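Local coordinates for outer membrane protein Omp121 (Bacteroides thetaiotaomicron, PDB 5FQ8) that belongs to the TonB-dependent receptor family, probably importing a substrate across the outer membrane, and binds calcium, at residues B[286-298]-B[310-322]. Residues are numbered along the deposited sequence; the frame is centred on the assembly and turned at random.
With CA (calcium ion), chain M.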
ATOM      1  N   ASP B 286      21.161   9.034  14.541  1.00 24.66           N
ATOM      2  CA  ASP B 286      21.210   7.581  14.571  1.00 37.58           C
ATOM      3  C   ASP B 286      20.818   6.959  13.243  1.00 36.41           C
ATOM      4  O   ASP B 286      20.341   5.821  13.219  1.00 38.93           O
ATOM      5  CB  ASP B 286      20.308   7.047  15.690  1.00 35.32           C
ATOM      6  CG  ASP B 286      18.824   7.358  15.466  1.00 41.01           C
ATOM      7  OD1 ASP B 286      18.374   8.455  15.853  1.00 39.62           O
ATOM      8  OD2 ASP B 286      18.099   6.495  14.930  1.00 51.74           O
ATOM      9  N   ALA B 287      21.004   7.683  12.140  1.00 23.98           N
ATOM     10  CA  ALA B 287      20.602   7.158  10.844  1.00 23.66           C
ATOM     11  C   ALA B 287      21.576   6.114  10.314  1.00 23.55           C
ATOM     12  O   ALA B 287      21.153   5.233   9.564  1.00 23.36           O
ATOM     13  CB  ALA B 287      20.437   8.299   9.852  1.00 23.53           C
ATOM     14  N   ASP B 288      22.869   6.195  10.676  1.00 24.19           N
ATOM     15  CA  ASP B 288      23.844   5.135  10.386  1.00 26.11           C
ATOM     16  C   ASP B 288      23.768   4.119  11.497  1.00 36.29           C
ATOM     17  O   ASP B 288      24.487   4.209  12.481  1.00 42.17           O
ATOM     18  CB  ASP B 288      25.283   5.630  10.318  1.00 29.44           C
ATOM     19  CG  ASP B 288      25.398   7.095  10.369  1.00 43.65           C
ATOM     20  OD1 ASP B 288      25.267   7.656   9.289  1.00 51.04           O
ATOM     21  OD2 ASP B 288      25.641   7.673  11.449  1.00 24.18           O
ATOM     22  N   SER B 289      22.929   3.132  11.357  1.00 23.78           N
ATOM     23  CA  SER B 289      22.850   2.166  12.426  1.00 24.01           C
ATOM     24  C   SER B 289      22.907   0.771  11.856  1.00 23.92           C
ATOM     25  O   SER B 289      22.420   0.507  10.761  1.00 23.67           O
ATOM     26  CB  SER B 289      21.611   2.372  13.251  1.00 36.03           C
ATOM     27  OG  SER B 289      21.789   3.500  14.073  1.00 34.74           O
ATOM     28  N   TYR B 290      23.541  -0.105  12.607  1.00 26.36           N
ATOM     29  CA  TYR B 290      23.593  -1.511  12.280  1.00 26.30           C
ATOM     30  C   TYR B 290      23.720  -2.215  13.606  1.00 30.01           C
ATOM     31  O   TYR B 290      24.631  -1.907  14.375  1.00 28.15           O
ATOM     32  CB  TYR B 290      24.764  -1.809  11.370  1.00 24.10           C
ATOM     33  CG  TYR B 290      25.001  -3.244  11.033  1.00 24.16           C
ATOM     34  CD1 TYR B 290      24.029  -4.016  10.458  1.00 24.02           C
ATOM     35  CD2 TYR B 290      26.232  -3.809  11.241  1.00 24.38           C
ATOM     36  CE1 TYR B 290      24.279  -5.319  10.123  1.00 24.12           C
ATOM     37  CE2 TYR B 290      26.486  -5.098  10.908  1.00 24.48           C
ATOM     38  CZ  TYR B 290      25.516  -5.850  10.354  1.00 24.34           C
ATOM     39  OH  TYR B 290      25.805  -7.144  10.037  1.00 24.48           O
ATOM     40  N   ASP B 291      22.762  -3.074  13.902  1.00 24.57           N
ATOM     41  CA  ASP B 291      22.830  -3.974  15.030  1.00 24.93           C
ATOM     42  C   ASP B 291      22.882  -5.379  14.470  1.00 24.93           C
ATOM     43  O   ASP B 291      22.010  -5.765  13.699  1.00 24.73           O
ATOM     44  CB  ASP B 291      21.624  -3.790  15.942  1.00 25.07           C
ATOM     45  CG  ASP B 291      21.537  -2.408  16.497  1.00 31.16           C
ATOM     46  OD1 ASP B 291      22.596  -1.832  16.784  1.00 31.23           O
ATOM     47  OD2 ASP B 291      20.416  -1.881  16.651  1.00 33.34           O
ATOM     48  N   LYS B 292      23.925  -6.119  14.802  1.00 25.77           N
ATOM     49  CA  LYS B 292      24.021  -7.513  14.417  1.00 25.27           C
ATOM     50  C   LYS B 292      23.958  -8.357  15.678  1.00 25.69           C
ATOM     51  O   LYS B 292      24.559  -8.001  16.691  1.00 25.97           O
ATOM     52  CB  LYS B 292      25.297  -7.759  13.636  1.00 25.24           C
ATOM     53  CG  LYS B 292      25.455  -9.151  13.106  1.00 25.35           C
ATOM     54  CD  LYS B 292      26.833  -9.369  12.559  1.00 25.42           C
ATOM     55  CE  LYS B 292      26.932 -10.702  11.890  1.00 25.53           C
ATOM     56  NZ  LYS B 292      28.283 -10.981  11.393  1.00 25.67           N
ATOM     57  N   TYR B 293      23.169  -9.428  15.635  1.00 26.38           N
ATOM     58  CA  TYR B 293      23.124 -10.447  16.681  1.00 28.08           C
ATOM     59  C   TYR B 293      23.138 -11.807  16.008  1.00 28.34           C
ATOM     60  O   TYR B 293      22.372 -12.041  15.077  1.00 33.29           O
ATOM     61  CB  TYR B 293      21.874 -10.352  17.554  1.00 26.37           C
ATOM     62  CG  TYR B 293      21.734  -9.158  18.468  1.00 26.44           C
ATOM     63  CD1 TYR B 293      21.122  -8.004  18.031  1.00 35.24           C
ATOM     64  CD2 TYR B 293      22.153  -9.208  19.784  1.00 26.88           C
ATOM     65  CE1 TYR B 293      20.965  -6.920  18.856  1.00 43.96           C
ATOM     66  CE2 TYR B 293      21.999  -8.125  20.618  1.00 35.41           C
ATOM     67  CZ  TYR B 293      21.403  -6.982  20.145  1.00 51.12           C
ATOM     68  OH  TYR B 293      21.238  -5.884  20.952  1.00 73.55           O
ATOM     69  N   THR B 294      23.988 -12.704  16.473  1.00 32.61           N
ATOM     70  CA  THR B 294      23.966 -14.081  16.008  1.00 35.46           C
ATOM     71  C   THR B 294      23.969 -15.027  17.194  1.00 29.03           C
ATOM     72  O   THR B 294      24.375 -14.663  18.292  1.00 27.62           O
ATOM     73  CB  THR B 294      25.164 -14.409  15.127  1.00 36.89           C
ATOM     74  OG1 THR B 294      26.365 -14.392  15.919  1.00 36.30           O
ATOM     75  CG2 THR B 294      25.272 -13.399  14.021  1.00 49.18           C
ATOM     76  N   PHE B 295      23.495 -16.245  16.953  1.00 27.54           N
ATOM     77  CA  PHE B 295      23.579 -17.334  17.907  1.00 28.09           C
ATOM     78  C   PHE B 295      23.815 -18.607  17.123  1.00 28.23           C
ATOM     79  O   PHE B 295      23.206 -18.798  16.079  1.00 27.96           O
ATOM     80  CB  PHE B 295      22.315 -17.457  18.750  1.00 28.48           C
ATOM     81  CG  PHE B 295      22.405 -18.513  19.809  1.00 36.01           C
ATOM     82  CD1 PHE B 295      22.974 -18.224  21.034  1.00 29.24           C
ATOM     83  CD2 PHE B 295      21.947 -19.799  19.570  1.00 35.98           C
ATOM     84  CE1 PHE B 295      23.077 -19.180  21.995  1.00 29.84           C
ATOM     85  CE2 PHE B 295      22.047 -20.758  20.529  1.00 30.41           C
ATOM     86  CZ  PHE B 295      22.612 -20.451  21.747  1.00 30.09           C
ATOM     87  N   SER B 296      24.712 -19.461  17.605  1.00 28.69           N
ATOM     88  CA  SER B 296      25.036 -20.701  16.913  1.00 28.91           C
ATOM     89  C   SER B 296      25.201 -21.839  17.906  1.00 29.55           C
ATOM     90  O   SER B 296      25.548 -21.627  19.065  1.00 29.86           O
ATOM     91  CB  SER B 296      26.303 -20.565  16.084  1.00 28.79           C
ATOM     92  OG  SER B 296      26.649 -21.807  15.502  1.00 29.08           O
ATOM     93  N   ALA B 297      24.938 -23.048  17.438  1.00 29.79           N
ATOM     94  CA  ALA B 297      25.074 -24.241  18.253  1.00 30.44           C
ATOM     95  C   ALA B 297      25.410 -25.374  17.311  1.00 30.62           C
ATOM     96  O   ALA B 297      24.638 -25.659  16.402  1.00 30.40           O
ATOM     97  CB  ALA B 297      23.801 -24.535  19.030  1.00 30.65           C
ATOM     98  N   ARG B 298      26.562 -25.991  17.502  1.00 31.04           N
ATOM     99  CA  ARG B 298      27.057 -26.999  16.587  1.00 31.25           C
ATOM    100  C   ARG B 298      27.526 -28.192  17.389  1.00 32.00           C
ATOM    101  O   ARG B 298      28.268 -28.037  18.362  1.00 32.31           O
ATOM    102  CB  ARG B 298      28.192 -26.448  15.732  1.00 30.99           C
ATOM    103  CG  ARG B 298      27.742 -25.464  14.718  1.00 30.31           C
ATOM    104  CD  ARG B 298      28.877 -24.795  14.039  1.00 30.08           C
ATOM    105  NE  ARG B 298      29.176 -23.514  14.655  1.00 29.81           N
ATOM    106  CZ  ARG B 298      30.389 -23.142  15.019  1.00 29.98           C
ATOM    107  NH1 ARG B 298      31.403 -23.963  14.832  1.00 30.40           N
ATOM    108  NH2 ARG B 298      30.584 -21.959  15.568  1.00 29.75           N
ATOM    109  N   SER B 310      25.101 -31.729  13.597  1.00 36.51           N
ATOM    110  CA  SER B 310      24.075 -30.759  13.273  1.00 31.68           C
ATOM    111  C   SER B 310      24.522 -29.367  13.671  1.00 31.21           C
ATOM    112  O   SER B 310      25.136 -29.181  14.719  1.00 31.44           O
ATOM    113  CB  SER B 310      22.771 -31.097  13.970  1.00 31.85           C
ATOM    114  OG  SER B 310      21.935 -29.967  13.937  1.00 35.25           O
ATOM    115  N   SER B 311      24.188 -28.398  12.832  1.00 30.60           N
ATOM    116  CA  SER B 311      24.531 -26.998  13.035  1.00 30.12           C
ATOM    117  C   SER B 311      23.271 -26.180  12.833  1.00 29.64           C
ATOM    118  O   SER B 311      22.558 -26.403  11.857  1.00 29.47           O
ATOM    119  CB  SER B 311      25.622 -26.567  12.046  1.00 29.88           C
ATOM    120  OG  SER B 311      25.886 -25.180  12.113  1.00 29.40           O
ATOM    121  N   LEU B 312      22.983 -25.256  13.748  1.00 29.47           N
ATOM    122  CA  LEU B 312      21.810 -24.391  13.637  1.00 29.04           C
ATOM    123  C   LEU B 312      22.159 -22.978  14.076  1.00 28.88           C
ATOM    124  O   LEU B 312      22.665 -22.778  15.178  1.00 29.12           O
ATOM    125  CB  LEU B 312      20.639 -24.909  14.473  1.00 29.34           C
ATOM    126  CG  LEU B 312      20.159 -26.334  14.244  1.00 29.79           C
ATOM    127  CD1 LEU B 312      19.138 -26.679  15.261  1.00 30.12           C
ATOM    128  CD2 LEU B 312      19.577 -26.478  12.885  1.00 29.52           C
ATOM    129  N   ASN B 313      21.845 -22.003  13.238  1.00 28.14           N
ATOM    130  CA  ASN B 313      22.278 -20.631  13.432  1.00 27.79           C
ATOM    131  C   ASN B 313      21.111 -19.684  13.223  1.00 27.38           C
ATOM    132  O   ASN B 313      20.308 -19.886  12.319  1.00 27.85           O
ATOM    133  CB  ASN B 313      23.398 -20.280  12.457  1.00 27.56           C
ATOM    134  CG  ASN B 313      24.429 -21.374  12.336  1.00 27.98           C
ATOM    135  OD1 ASN B 313      25.486 -21.295  12.928  1.00 29.34           O
ATOM    136  ND2 ASN B 313      24.125 -22.400  11.567  1.00 28.13           N
ATOM    137  N   TYR B 314      21.031 -18.651  14.051  1.00 27.64           N
ATOM    138  CA  TYR B 314      20.047 -17.589  13.923  1.00 26.90           C
ATOM    139  C   TYR B 314      20.793 -16.278  13.798  1.00 26.57           C
ATOM    140  O   TYR B 314      21.802 -16.068  14.472  1.00 26.74           O
ATOM    141  CB  TYR B 314      19.099 -17.568  15.123  1.00 27.14           C
ATOM    142  CG  TYR B 314      18.285 -16.311  15.335  1.00 26.86           C
ATOM    143  CD1 TYR B 314      17.038 -16.170  14.771  1.00 26.67           C
ATOM    144  CD2 TYR B 314      18.744 -15.288  16.144  1.00 26.83           C
ATOM    145  CE1 TYR B 314      16.285 -15.033  14.977  1.00 27.91           C
ATOM    146  CE2 TYR B 314      17.990 -14.151  16.359  1.00 26.62           C
ATOM    147  CZ  TYR B 314      16.765 -14.034  15.773  1.00 28.88           C
ATOM    148  OH  TYR B 314      16.014 -12.912  15.972  1.00 31.24           O
ATOM    149  N   ALA B 315      20.312 -15.412  12.914  1.00 26.14           N
ATOM    150  CA  ALA B 315      20.930 -14.119  12.666  1.00 25.82           C
ATOM    151  C   ALA B 315      19.867 -13.039  12.694  1.00 25.54           C
ATOM    152  O   ALA B 315      18.800 -13.198  12.103  1.00 25.42           O
ATOM    153  CB  ALA B 315      21.665 -14.108  11.334  1.00 25.59           C
ATOM    154  N   TYR B 316      20.161 -11.955  13.395  1.00 31.50           N
ATOM    155  CA  TYR B 316      19.330 -10.769  13.421  1.00 26.08           C
ATOM    156  C   TYR B 316      20.109  -9.591  12.870  1.00 27.77           C
ATOM    157  O   TYR B 316      21.323  -9.517  13.026  1.00 27.34           O
ATOM    158  CB  TYR B 316      18.890 -10.449  14.820  1.00 25.52           C
ATOM    159  CG  TYR B 316      18.141  -9.161  14.946  1.00 27.26           C
ATOM    160  CD1 TYR B 316      16.762  -9.124  14.770  1.00 32.98           C
ATOM    161  CD2 TYR B 316      18.792  -7.987  15.254  1.00 27.39           C
ATOM    162  CE1 TYR B 316      16.064  -7.953  14.889  1.00 25.13           C
ATOM    163  CE2 TYR B 316      18.101  -6.807  15.372  1.00 28.19           C
ATOM    164  CZ  TYR B 316      16.737  -6.796  15.188  1.00 25.06           C
ATOM    165  OH  TYR B 316      16.050  -5.619  15.309  1.00 24.96           O
ATOM    166  N   GLN B 317      19.407  -8.658  12.233  1.00 35.87           N
ATOM    167  CA  GLN B 317      20.032  -7.382  11.939  1.00 24.43           C
ATOM    168  C   GLN B 317      18.986  -6.288  11.932  1.00 24.26           C
ATOM    169  O   GLN B 317      17.841  -6.517  11.565  1.00 24.18           O
ATOM    170  CB  GLN B 317      20.791  -7.410  10.615  1.00 24.21           C
ATOM    171  CG  GLN B 317      19.969  -7.446   9.375  1.00 23.95           C
ATOM    172  CD  GLN B 317      20.838  -7.600   8.156  1.00 23.81           C
ATOM    173  OE1 GLN B 317      21.314  -8.689   7.855  1.00 23.96           O
ATOM    174  NE2 GLN B 317      21.065  -6.506   7.457  1.00 23.58           N
ATOM    175  N   LYS B 318      19.381  -5.106  12.376  1.00 24.23           N
ATOM    176  CA  LYS B 318      18.583  -3.908  12.177  1.00 24.05           C
ATOM    177  C   LYS B 318      19.465  -2.855  11.536  1.00 23.86           C
ATOM    178  O   LYS B 318      20.318  -2.270  12.200  1.00 27.19           O
ATOM    179  CB  LYS B 318      17.986  -3.387  13.475  1.00 24.30           C
ATOM    180  CG  LYS B 318      16.653  -2.694  13.261  1.00 24.19           C
ATOM    181  CD  LYS B 318      16.218  -1.887  14.446  1.00 24.43           C
ATOM    182  CE  LYS B 318      16.655  -0.462  14.283  1.00 49.18           C
ATOM    183  NZ  LYS B 318      16.481   0.327  15.524  1.00 47.17           N
ATOM    184  N   ASN B 319      19.244  -2.604  10.261  1.00 23.58           N
ATOM    185  CA  ASN B 319      19.906  -1.529   9.547  1.00 23.40           C
ATOM    186  C   ASN B 319      19.037  -0.285   9.515  1.00 23.31           C
ATOM    187  O   ASN B 319      17.823  -0.367   9.346  1.00 23.26           O
ATOM    188  CB  ASN B 319      20.218  -1.943   8.114  1.00 23.20           C
ATOM    189  CG  ASN B 319      20.999  -3.223   8.034  1.00 23.32           C
ATOM    190  OD1 ASN B 319      20.544  -4.266   8.466  1.00 23.46           O
ATOM    191  ND2 ASN B 319      22.175  -3.153   7.455  1.00 23.30           N
ATOM    192  N   ASN B 320      19.672   0.859   9.685  1.00 23.32           N
ATOM    193  CA  ASN B 320      19.115   2.163   9.361  1.00 23.22           C
ATOM    194  C   ASN B 320      20.121   2.849   8.458  1.00 23.09           C
ATOM    195  O   ASN B 320      21.326   2.725   8.670  1.00 26.75           O
ATOM    196  CB  ASN B 320      18.868   3.021  10.593  1.00 23.44           C
ATOM    197  CG  ASN B 320      17.803   2.466  11.495  1.00 23.61           C
ATOM    198  OD1 ASN B 320      18.087   1.669  12.375  1.00 32.67           O
ATOM    199  ND2 ASN B 320      16.575   2.898  11.302  1.00 23.57           N
ATOM    200  N   PHE B 321      19.641   3.568   7.463  1.00 41.16           N
ATOM    201  CA  PHE B 321      20.519   4.074   6.422  1.00 22.81           C
ATOM    202  C   PHE B 321      20.242   5.546   6.206  1.00 36.86           C
ATOM    203  O   PHE B 321      19.091   5.975   6.279  1.00 32.04           O
ATOM    204  CB  PHE B 321      20.307   3.300   5.148  1.00 22.63           C
ATOM    205  CG  PHE B 321      21.462   3.331   4.208  1.00 22.59           C
ATOM    206  CD1 PHE B 321      21.776   4.474   3.520  1.00 22.55           C
ATOM    207  CD2 PHE B 321      22.213   2.197   3.985  1.00 27.06           C
ATOM    208  CE1 PHE B 321      22.825   4.498   2.646  1.00 22.55           C
ATOM    209  CE2 PHE B 321      23.260   2.218   3.115  1.00 28.70           C
ATOM    210  CZ  PHE B 321      23.565   3.366   2.438  1.00 24.88           C
ATOM    211  N   ALA B 322      21.301   6.319   5.979  1.00 22.85           N
ATOM    212  CA  ALA B 322      21.153   7.714   5.580  1.00 22.86           C
ATOM    213  C   ALA B 322      21.087   7.722   4.058  1.00 22.68           C
ATOM    214  O   ALA B 322      22.102   7.627   3.366  1.00 25.53           O
ATOM    215  CB  ALA B 322      22.291   8.562   6.126  1.00 23.05           C
TER
HETATM  216 CA    CA M1987      25.539   8.520  13.464  1.00107.24          CA
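Ser-296 and Asn-313 form a side-chain hydrogen bond across two antiparallel barrel strands: OG of Ser-296 donates to OD1 of Asn-313 at 2.9 Å, reaching the amide oxygen from above its carbonyl plane. The same OG accepts NE-H of Arg-298 at 3.2 Å, almost in the guanidinium plane, so one hydroxyl is fixed as both donor and acceptor. With CG of Arg-298 set beside its backbone N (chi1 -71°), CG of that arginine rests 3.2 Å from OG of Ser-311, while its NH2 forms a salt bridge with Asp-137 in the sequence range of the plug domain. Lys-292, on the same face, extends its amine to backbone oxygens of Ser-58, Asn-131 and Ile-133, also in the plug range, consistent with this face looking toward the plug inside the barrel.

The opposite face bears Tyr-293 and Tyr-316. Their side chains run alongside each other, the ring planes oblique at 63°, with CD1 of Tyr-293 meeting CD2 of Tyr-316 at 3.6 Å; OH of Tyr-316 is hydrogen-bonded to OE1 of Glu-380, and Tyr-293 lies near a bound KR0 lipid, consistent with a membrane-facing surface. Between the two faces, paired backbone N-H...O=C bonds recur at every second residue from Ser-289/Asn-320 to Ala-297/Leu-312. The 177° angle makes the pair antiparallel, and the short turn between strands 289-303 and 306-320 makes it a hairpin. Just before the strand, Asp-288 binds calcium through OD2 at 2.2 Å, with Asp-280, Gly-281, Ile-283 and Thr-285 completing the protein ligands.

Phe-295 packs on Phe-388 of the second subunit, and the ring of Tyr-314 meets Phe-384 of that subunit. Within the barrel wall, strand 289-303 continues the antiparallel pairing onto strand 268-280, and strand 306-320 onto strand 376-394, while Phe-321 and Asn-319 touch Phe-126 of strand 125-128.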